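Local coordinates for bacterial microcompartment shell protein CutR (Streptococcus intermedius SK54 = ATCC 27335, PDB 6XPJ), which is a minor shell protein of the choline-degrading bacterial microcompartment, where its circularly permuted domain may lend the shell heterogeneity and flexibility, at residues I60-I71 against V92-F103; P18-A29 against G45-P54. The protein carries 1 engineered substitution. All blocks are in the same frame, centred on the assembly; numbering follows the deposited sequence.

Contact 1 (I60-I71 against V92-F103). Engineered in segment 60-71: Ala-67 (natural residue Lys).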
# COMPACT_ATOMS: atom_id res chain seq x y z
N ILE C 60 9.77 0.14 -19.42
CA ILE C 60 10.30 1.13 -20.39
C ILE C 60 11.77 1.38 -20.06
O ILE C 60 12.61 1.40 -20.97
CB ILE C 60 9.48 2.43 -20.30
CG1 ILE C 60 8.02 2.21 -20.63
CG2 ILE C 60 10.10 3.50 -21.19
CD1 ILE C 60 7.14 3.41 -20.31
N ALA C 61 12.09 1.56 -18.78
CA ALA C 61 13.47 1.82 -18.33
C ALA C 61 14.35 0.61 -18.61
O ALA C 61 15.47 0.79 -19.09
CB ALA C 61 13.52 2.21 -16.88
N ALA C 62 13.84 -0.60 -18.42
CA ALA C 62 14.62 -1.83 -18.68
C ALA C 62 14.95 -1.92 -20.17
O ALA C 62 16.10 -2.25 -20.53
CB ALA C 62 13.85 -3.04 -18.23
N ASP C 63 13.98 -1.59 -21.00
CA ASP C 63 14.19 -1.64 -22.47
C ASP C 63 15.28 -0.65 -22.88
O ASP C 63 16.18 -0.99 -23.71
CB ASP C 63 12.87 -1.36 -23.19
CG ASP C 63 13.04 -1.39 -24.69
OD1 ASP C 63 13.06 -2.51 -25.23
OD2 ASP C 63 13.11 -0.32 -25.29
N ILE C 64 15.21 0.58 -22.39
CA ILE C 64 16.24 1.60 -22.70
C ILE C 64 17.59 1.10 -22.21
O ILE C 64 18.59 1.22 -22.96
CB ILE C 64 15.85 2.95 -22.10
CG1 ILE C 64 14.62 3.51 -22.78
CG2 ILE C 64 17.02 3.95 -22.15
CD1 ILE C 64 13.98 4.60 -22.01
N ALA C 65 17.67 0.61 -20.97
CA ALA C 65 18.95 0.17 -20.38
C ALA C 65 19.59 -0.87 -21.27
O ALA C 65 20.77 -0.70 -21.62
CB ALA C 65 18.77 -0.35 -18.97
N GLY C 66 18.86 -1.92 -21.64
CA GLY C 66 19.38 -3.03 -22.46
C GLY C 66 19.72 -2.62 -23.87
O GLY C 66 20.71 -3.17 -24.45
N ALA C 67 19.03 -1.62 -24.42
CA ALA C 67 19.31 -1.12 -25.79
C ALA C 67 20.56 -0.21 -25.76
O ALA C 67 21.21 -0.07 -26.82
CB ALA C 67 18.14 -0.39 -26.37
N ALA C 68 20.86 0.43 -24.62
CA ALA C 68 21.87 1.51 -24.50
C ALA C 68 23.30 0.97 -24.46
O ALA C 68 24.25 1.69 -24.89
CB ALA C 68 21.59 2.33 -23.26
N ALA C 69 23.50 -0.21 -23.88
CA ALA C 69 24.84 -0.71 -23.51
C ALA C 69 24.74 -2.21 -23.27
O ALA C 69 23.60 -2.71 -23.16
CB ALA C 69 25.32 -0.01 -22.27
N ASN C 70 25.88 -2.87 -23.17
CA ASN C 70 25.97 -4.33 -22.91
C ASN C 70 25.78 -4.58 -21.41
O ASN C 70 26.77 -4.70 -20.67
CB ASN C 70 27.29 -4.90 -23.39
CG ASN C 70 27.38 -6.40 -23.18
OD1 ASN C 70 26.37 -7.06 -22.94
ND2 ASN C 70 28.60 -6.92 -23.24
N ILE C 71 24.55 -4.66 -20.99
CA ILE C 71 24.19 -4.91 -19.57
C ILE C 71 23.35 -6.18 -19.54
O ILE C 71 22.80 -6.60 -20.59
CB ILE C 71 23.52 -3.68 -18.92
CG1 ILE C 71 22.25 -3.23 -19.65
CG2 ILE C 71 24.51 -2.52 -18.75
CD1 ILE C 71 20.99 -3.82 -19.12
N VAL C 92 27.08 0.28 -17.30
CA VAL C 92 25.98 0.54 -16.33
C VAL C 92 25.72 2.05 -16.28
O VAL C 92 24.54 2.47 -16.32
CB VAL C 92 26.31 -0.03 -14.95
CG1 VAL C 92 25.34 0.49 -13.91
CG2 VAL C 92 26.29 -1.55 -15.00
N GLU C 93 26.76 2.87 -16.22
CA GLU C 93 26.54 4.34 -16.23
C GLU C 93 25.86 4.78 -17.54
O GLU C 93 24.97 5.67 -17.49
CB GLU C 93 27.86 5.08 -16.03
CG GLU C 93 28.43 4.86 -14.67
CD GLU C 93 29.65 5.71 -14.34
OE1 GLU C 93 30.08 5.65 -13.18
OE2 GLU C 93 30.15 6.41 -15.24
N THR C 94 26.29 4.27 -18.71
CA THR C 94 25.69 4.64 -20.01
C THR C 94 24.20 4.34 -19.96
O THR C 94 23.39 5.18 -20.36
CB THR C 94 26.37 3.91 -21.18
OG1 THR C 94 27.71 4.42 -21.21
CG2 THR C 94 25.66 4.13 -22.50
N SER C 95 23.82 3.15 -19.47
CA SER C 95 22.41 2.74 -19.42
C SER C 95 21.63 3.68 -18.48
O SER C 95 20.52 4.07 -18.81
CB SER C 95 22.27 1.31 -19.00
OG SER C 95 22.75 0.44 -20.03
N LEU C 96 22.19 4.01 -17.31
CA LEU C 96 21.49 4.91 -16.37
C LEU C 96 21.33 6.28 -17.02
O LEU C 96 20.26 6.88 -16.89
CB LEU C 96 22.32 5.00 -15.09
CG LEU C 96 22.30 3.76 -14.22
CD1 LEU C 96 23.29 3.91 -13.10
CD2 LEU C 96 20.90 3.51 -13.66
N GLU C 97 22.37 6.81 -17.65
CA GLU C 97 22.30 8.12 -18.33
C GLU C 97 21.21 8.08 -19.40
O GLU C 97 20.44 9.05 -19.52
CB GLU C 97 23.63 8.40 -19.00
CG GLU C 97 24.75 8.75 -18.05
CD GLU C 97 26.12 8.62 -18.67
OE1 GLU C 97 27.08 9.06 -18.01
OE2 GLU C 97 26.25 8.10 -19.80
N ASP C 98 21.15 7.01 -20.18
CA ASP C 98 20.18 6.95 -21.30
C ASP C 98 18.76 6.90 -20.72
O ASP C 98 17.85 7.55 -21.28
CB ASP C 98 20.50 5.80 -22.24
CG ASP C 98 21.71 6.12 -23.13
OD1 ASP C 98 22.40 7.12 -22.88
OD2 ASP C 98 21.88 5.41 -24.13
N ILE C 99 18.55 6.17 -19.63
CA ILE C 99 17.23 6.18 -18.94
C ILE C 99 16.89 7.61 -18.50
O ILE C 99 15.78 8.05 -18.78
CB ILE C 99 17.21 5.22 -17.74
CG1 ILE C 99 17.27 3.76 -18.19
CG2 ILE C 99 16.00 5.46 -16.86
CD1 ILE C 99 17.61 2.80 -17.09
N LEU C 100 17.78 8.30 -17.79
CA LEU C 100 17.49 9.65 -17.27
C LEU C 100 17.20 10.60 -18.42
O LEU C 100 16.24 11.37 -18.32
CB LEU C 100 18.65 10.13 -16.41
CG LEU C 100 18.80 9.42 -15.06
CD1 LEU C 100 20.13 9.78 -14.42
CD2 LEU C 100 17.65 9.71 -14.13
N GLU C 101 17.99 10.55 -19.49
CA GLU C 101 17.82 11.51 -20.59
C GLU C 101 16.46 11.26 -21.28
O GLU C 101 15.78 12.22 -21.60
CB GLU C 101 18.96 11.39 -21.59
CG GLU C 101 20.27 11.94 -21.06
CD GLU C 101 21.47 11.70 -21.95
OE1 GLU C 101 21.30 11.40 -23.16
OE2 GLU C 101 22.60 11.78 -21.41
N TYR C 102 16.10 10.00 -21.51
CA TYR C 102 14.82 9.69 -22.18
C TYR C 102 13.68 10.18 -21.29
O TYR C 102 12.75 10.85 -21.75
CB TYR C 102 14.67 8.19 -22.47
CG TYR C 102 13.31 7.89 -23.03
CD1 TYR C 102 13.02 8.13 -24.36
CD2 TYR C 102 12.28 7.47 -22.21
CE1 TYR C 102 11.74 7.92 -24.87
CE2 TYR C 102 11.00 7.28 -22.70
CZ TYR C 102 10.73 7.52 -24.03
OH TYR C 102 9.46 7.29 -24.51
N PHE C 103 13.69 9.80 -20.01
CA PHE C 103 12.58 10.17 -19.10
C PHE C 103 12.49 11.68 -18.95
O PHE C 103 11.35 12.23 -18.93
CB PHE C 103 12.68 9.44 -17.76
CG PHE C 103 12.11 8.05 -17.80
CD1 PHE C 103 12.74 7.00 -18.42
CD2 PHE C 103 10.92 7.78 -17.16
CE1 PHE C 103 12.21 5.72 -18.46
CE2 PHE C 103 10.38 6.51 -17.18
CZ PHE C 103 11.01 5.48 -17.84
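The backbone oxygen of Ala-65 is gripped twice, by its own helix through Ala-68 N and by the hydroxyl of Ser-95, whose OG donates to it over 2.8 Å. The two donors arrive from opposite faces of the carbonyl plane, the hydroxyl tilted 29° from it. With chi1 at -69°, Ser-95 OG lies beside its own backbone N and turned away from its carbonyl carbon, which brings it to the C-terminal end of helix 58-68. Small residues suit this spot: Ala-65 CB and Ser-95 CB are 3.9 Å apart, and the axes of segments 60-68 and 92-103 approach to 8.2 Å at 134°, about midway between perpendicular and antiparallel. Ile-64 is a knob among Asp-98, Ile-99, Tyr-102 and Phe-103; its CG2 rests on the backbone between Asp-98 and Ile-99, while CD1 reaches Tyr-102 CD2 at 3.3 Å, a tight fit. Ile-99 lies alongside, its CD1 3.8 Å from Ala-65 CB. Tyr-102 OH bonds to Lys-116 O of a neighbouring subunit. Both helices belong to the layer covering one face of the BMC sheet: Phe-85 of strand 82-87 touches Ala-65 and Ser-95, while Ala-61 packs on Leu-52 of strand 46-53.

Contact 2 (P18-A29 against G45-P54)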
# COMPACT_ATOMS: atom_id res chain seq x y z
N PRO C 18 -0.59 8.44 -9.02
CA PRO C 18 0.85 8.40 -9.07
C PRO C 18 1.42 9.62 -9.79
O PRO C 18 0.81 10.17 -10.72
CB PRO C 18 1.18 7.11 -9.85
CG PRO C 18 -0.08 6.63 -10.45
CD PRO C 18 -1.23 7.44 -9.88
N GLY C 19 2.57 10.07 -9.32
CA GLY C 19 3.37 11.07 -10.03
C GLY C 19 4.19 10.44 -11.14
O GLY C 19 4.01 9.26 -11.43
N LYS C 20 5.05 11.26 -11.73
CA LYS C 20 5.84 10.90 -12.92
C LYS C 20 7.26 11.29 -12.59
O LYS C 20 7.63 12.43 -12.78
CB LYS C 20 5.26 11.57 -14.16
CG LYS C 20 3.89 11.04 -14.53
CD LYS C 20 3.20 11.89 -15.59
CE LYS C 20 2.81 13.24 -15.02
NZ LYS C 20 1.65 13.86 -15.71
N GLN C 21 8.04 10.33 -12.09
CA GLN C 21 9.35 10.69 -11.49
C GLN C 21 10.28 9.48 -11.53
O GLN C 21 9.83 8.36 -11.25
CB GLN C 21 9.10 11.13 -10.05
CG GLN C 21 10.34 11.45 -9.25
CD GLN C 21 9.98 12.24 -8.01
OE1 GLN C 21 9.40 13.32 -8.09
NE2 GLN C 21 10.36 11.69 -6.88
N ILE C 22 11.56 9.73 -11.76
CA ILE C 22 12.65 8.81 -11.37
C ILE C 22 13.28 9.37 -10.10
O ILE C 22 13.78 10.51 -10.11
CB ILE C 22 13.69 8.63 -12.48
CG1 ILE C 22 13.03 7.97 -13.70
CG2 ILE C 22 14.88 7.84 -11.95
CD1 ILE C 22 13.96 7.65 -14.84
N THR C 23 13.24 8.58 -9.02
CA THR C 23 13.70 9.02 -7.68
C THR C 23 15.09 8.46 -7.39
O THR C 23 15.75 8.92 -6.43
CB THR C 23 12.69 8.65 -6.59
OG1 THR C 23 11.37 8.98 -7.04
CG2 THR C 23 12.99 9.37 -5.31
N LEU C 24 15.56 7.51 -8.18
CA LEU C 24 16.88 6.90 -7.96
C LEU C 24 17.38 6.41 -9.31
O LEU C 24 16.65 5.70 -10.01
CB LEU C 24 16.77 5.73 -6.97
CG LEU C 24 18.11 5.09 -6.61
CD1 LEU C 24 18.93 6.02 -5.75
CD2 LEU C 24 17.88 3.76 -5.92
N ALA C 25 18.63 6.74 -9.64
CA ALA C 25 19.33 6.19 -10.81
C ALA C 25 20.79 6.08 -10.41
O ALA C 25 21.52 7.09 -10.41
CB ALA C 25 19.11 7.06 -12.01
N HIS C 26 21.17 4.91 -9.94
CA HIS C 26 22.33 4.74 -9.06
C HIS C 26 23.20 3.60 -9.55
O HIS C 26 22.67 2.51 -9.89
CB HIS C 26 21.87 4.49 -7.62
CG HIS C 26 22.99 4.51 -6.64
ND1 HIS C 26 23.38 5.64 -5.97
CD2 HIS C 26 23.82 3.50 -6.23
CE1 HIS C 26 24.40 5.34 -5.18
NE2 HIS C 26 24.69 4.02 -5.31
N VAL C 27 24.51 3.80 -9.49
CA VAL C 27 25.47 2.70 -9.73
C VAL C 27 26.25 2.41 -8.46
O VAL C 27 26.83 3.32 -7.86
CB VAL C 27 26.42 2.99 -10.91
CG1 VAL C 27 27.13 4.34 -10.83
CG2 VAL C 27 27.44 1.88 -11.08
N ILE C 28 26.24 1.13 -8.08
CA ILE C 28 27.20 0.58 -7.09
C ILE C 28 28.36 0.04 -7.91
O ILE C 28 28.18 -0.94 -8.63
CB ILE C 28 26.56 -0.49 -6.19
CG1 ILE C 28 25.24 0.00 -5.58
CG2 ILE C 28 27.58 -0.91 -5.14
CD1 ILE C 28 24.54 -1.03 -4.74
N ALA C 29 29.53 0.68 -7.81
CA ALA C 29 30.63 0.40 -8.77
C ALA C 29 31.20 -0.98 -8.50
O ALA C 29 31.53 -1.69 -9.46
CB ALA C 29 31.71 1.44 -8.64
N GLY C 45 31.33 -6.95 -11.72
CA GLY C 45 30.79 -5.76 -12.38
C GLY C 45 30.00 -4.90 -11.41
O GLY C 45 29.82 -5.24 -10.23
N ALA C 46 29.53 -3.79 -11.94
CA ALA C 46 28.72 -2.82 -11.23
C ALA C 46 27.25 -3.25 -11.29
O ALA C 46 26.84 -4.11 -12.14
CB ALA C 46 28.92 -1.47 -11.85
N ILE C 47 26.47 -2.67 -10.38
CA ILE C 47 24.99 -2.83 -10.36
C ILE C 47 24.37 -1.46 -10.55
O ILE C 47 24.75 -0.52 -9.83
CB ILE C 47 24.54 -3.50 -9.05
CG1 ILE C 47 25.02 -4.96 -9.03
CG2 ILE C 47 23.04 -3.35 -8.85
CD1 ILE C 47 24.36 -5.86 -10.00
N GLY C 48 23.40 -1.38 -11.45
CA GLY C 48 22.54 -0.20 -11.63
C GLY C 48 21.20 -0.43 -10.98
O GLY C 48 20.64 -1.54 -11.12
N VAL C 49 20.68 0.58 -10.28
CA VAL C 49 19.41 0.54 -9.51
C VAL C 49 18.58 1.75 -9.89
O VAL C 49 19.08 2.89 -9.79
CB VAL C 49 19.67 0.52 -8.00
CG1 VAL C 49 18.37 0.21 -7.27
CG2 VAL C 49 20.77 -0.47 -7.62
N VAL C 50 17.34 1.50 -10.30
CA VAL C 50 16.40 2.56 -10.72
C VAL C 50 15.10 2.44 -9.94
O VAL C 50 14.54 1.34 -9.82
CB VAL C 50 16.15 2.54 -12.24
CG1 VAL C 50 15.46 3.81 -12.65
CG2 VAL C 50 17.46 2.35 -13.01
N SER C 51 14.62 3.57 -9.45
CA SER C 51 13.29 3.74 -8.81
C SER C 51 12.43 4.64 -9.67
O SER C 51 12.86 5.79 -9.94
CB SER C 51 13.45 4.38 -7.46
OG SER C 51 12.17 4.49 -6.84
N LEU C 52 11.27 4.14 -10.10
CA LEU C 52 10.38 4.87 -11.03
C LEU C 52 8.96 4.94 -10.50
O LEU C 52 8.49 4.02 -9.81
CB LEU C 52 10.36 4.19 -12.40
CG LEU C 52 11.71 3.93 -13.03
CD1 LEU C 52 12.13 2.48 -12.86
CD2 LEU C 52 11.73 4.37 -14.49
N THR C 53 8.25 5.98 -10.91
CA THR C 53 6.82 6.18 -10.63
C THR C 53 6.24 6.79 -11.90
O THR C 53 6.86 7.72 -12.44
CB THR C 53 6.62 7.12 -9.43
OG1 THR C 53 7.45 6.66 -8.34
CG2 THR C 53 5.15 7.25 -9.09
N PRO C 54 5.12 6.30 -12.45
CA PRO C 54 4.39 5.14 -11.95
C PRO C 54 5.14 3.83 -12.22
O PRO C 54 6.06 3.78 -13.04
CB PRO C 54 3.07 5.18 -12.73
CG PRO C 54 3.46 5.83 -14.03
CD PRO C 54 4.51 6.85 -13.67
O HOH W 1 10.29 6.82 -8.16
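Ile-22 and Leu-52 lie side by side and point the same way as a non-hydrogen-bonded pair, Ile-22 CG1 meeting Leu-52 CD2 at 3.9 Å. Val-50 joins them, its CG1 4.1 Å from Ile-22 CG2. This is the tightly packed face: branched aliphatic chains fill it, backed by helix 89-105. Ala-25, on the same face, is small where Leu-100 of that helix packs on it. The strands 21-28 and 46-53 run antiparallel, at 176°, as neighbours within the BMC sheet. Regular pairing, with His-26 and Val-49 exchanging bonds in both directions, is interrupted by a beta bulge: Thr-23 N donates to Ser-51 O and Leu-24 O accepts from Ser-51 N, so two residues stand opposite one and the register shifts. Leu-24 N, buried here, has no partner.

Against that aliphatic side stands a looser, hydrated face around the bulge, where Thr-53 and Pro-18 are partly exposed. One water is held by Thr-23 OG1 at 2.7 Å and Thr-53 OG1 at 2.9 Å, and donates to Ser-51 OG, which also bonds to Glu-56 of another subunit. The hydroxyls of Thr-23, Ser-51 and Thr-53 suit this face because each can bond to the water. Gln-21 NE2 donates to Thr-23 OG1 over 2.9 Å, the hydroxyl nearly in the amide plane. Farther along, Leu-24 CD2 crosses to Val-49 CG1 at 3.8 Å. His-26 bonds through ND1 to Thr-115 OG1 and through NE2 to Ser-117 OG, which fix the rotation of its ring. At the Thr-53 end of the pairing the ring of Pro-54, which follows a cis peptide bond, packs at about a right angle on Pro-18, Pro-54 CB to Pro-18 CB at 3.9 Å.

Contacts 1 and 2 follow one another along the chain: the strand pair 18-29/45-54 closes before the helix pair 60-71/92-103 opens, strand 46-53 being followed, after a short connection, by helix 58-68. Their centres lie 11 Å apart, and they meet in one hydrophobic core, where Phe-103 CG touches Ile-22 CD1 at 3.5 Å and Phe-103 CZ reaches Leu-52 CD2 at 3.6 Å. Contact 2 sits near the centre of the subunit within the five-stranded sheet, whereas contact 1 lies in the helical layer on one of its faces. Both also border neighbouring copies in the hexamer: His-26 of one chain packs against Tyr-102 of the next, joining the sheet of one subunit to the helices of its neighbour.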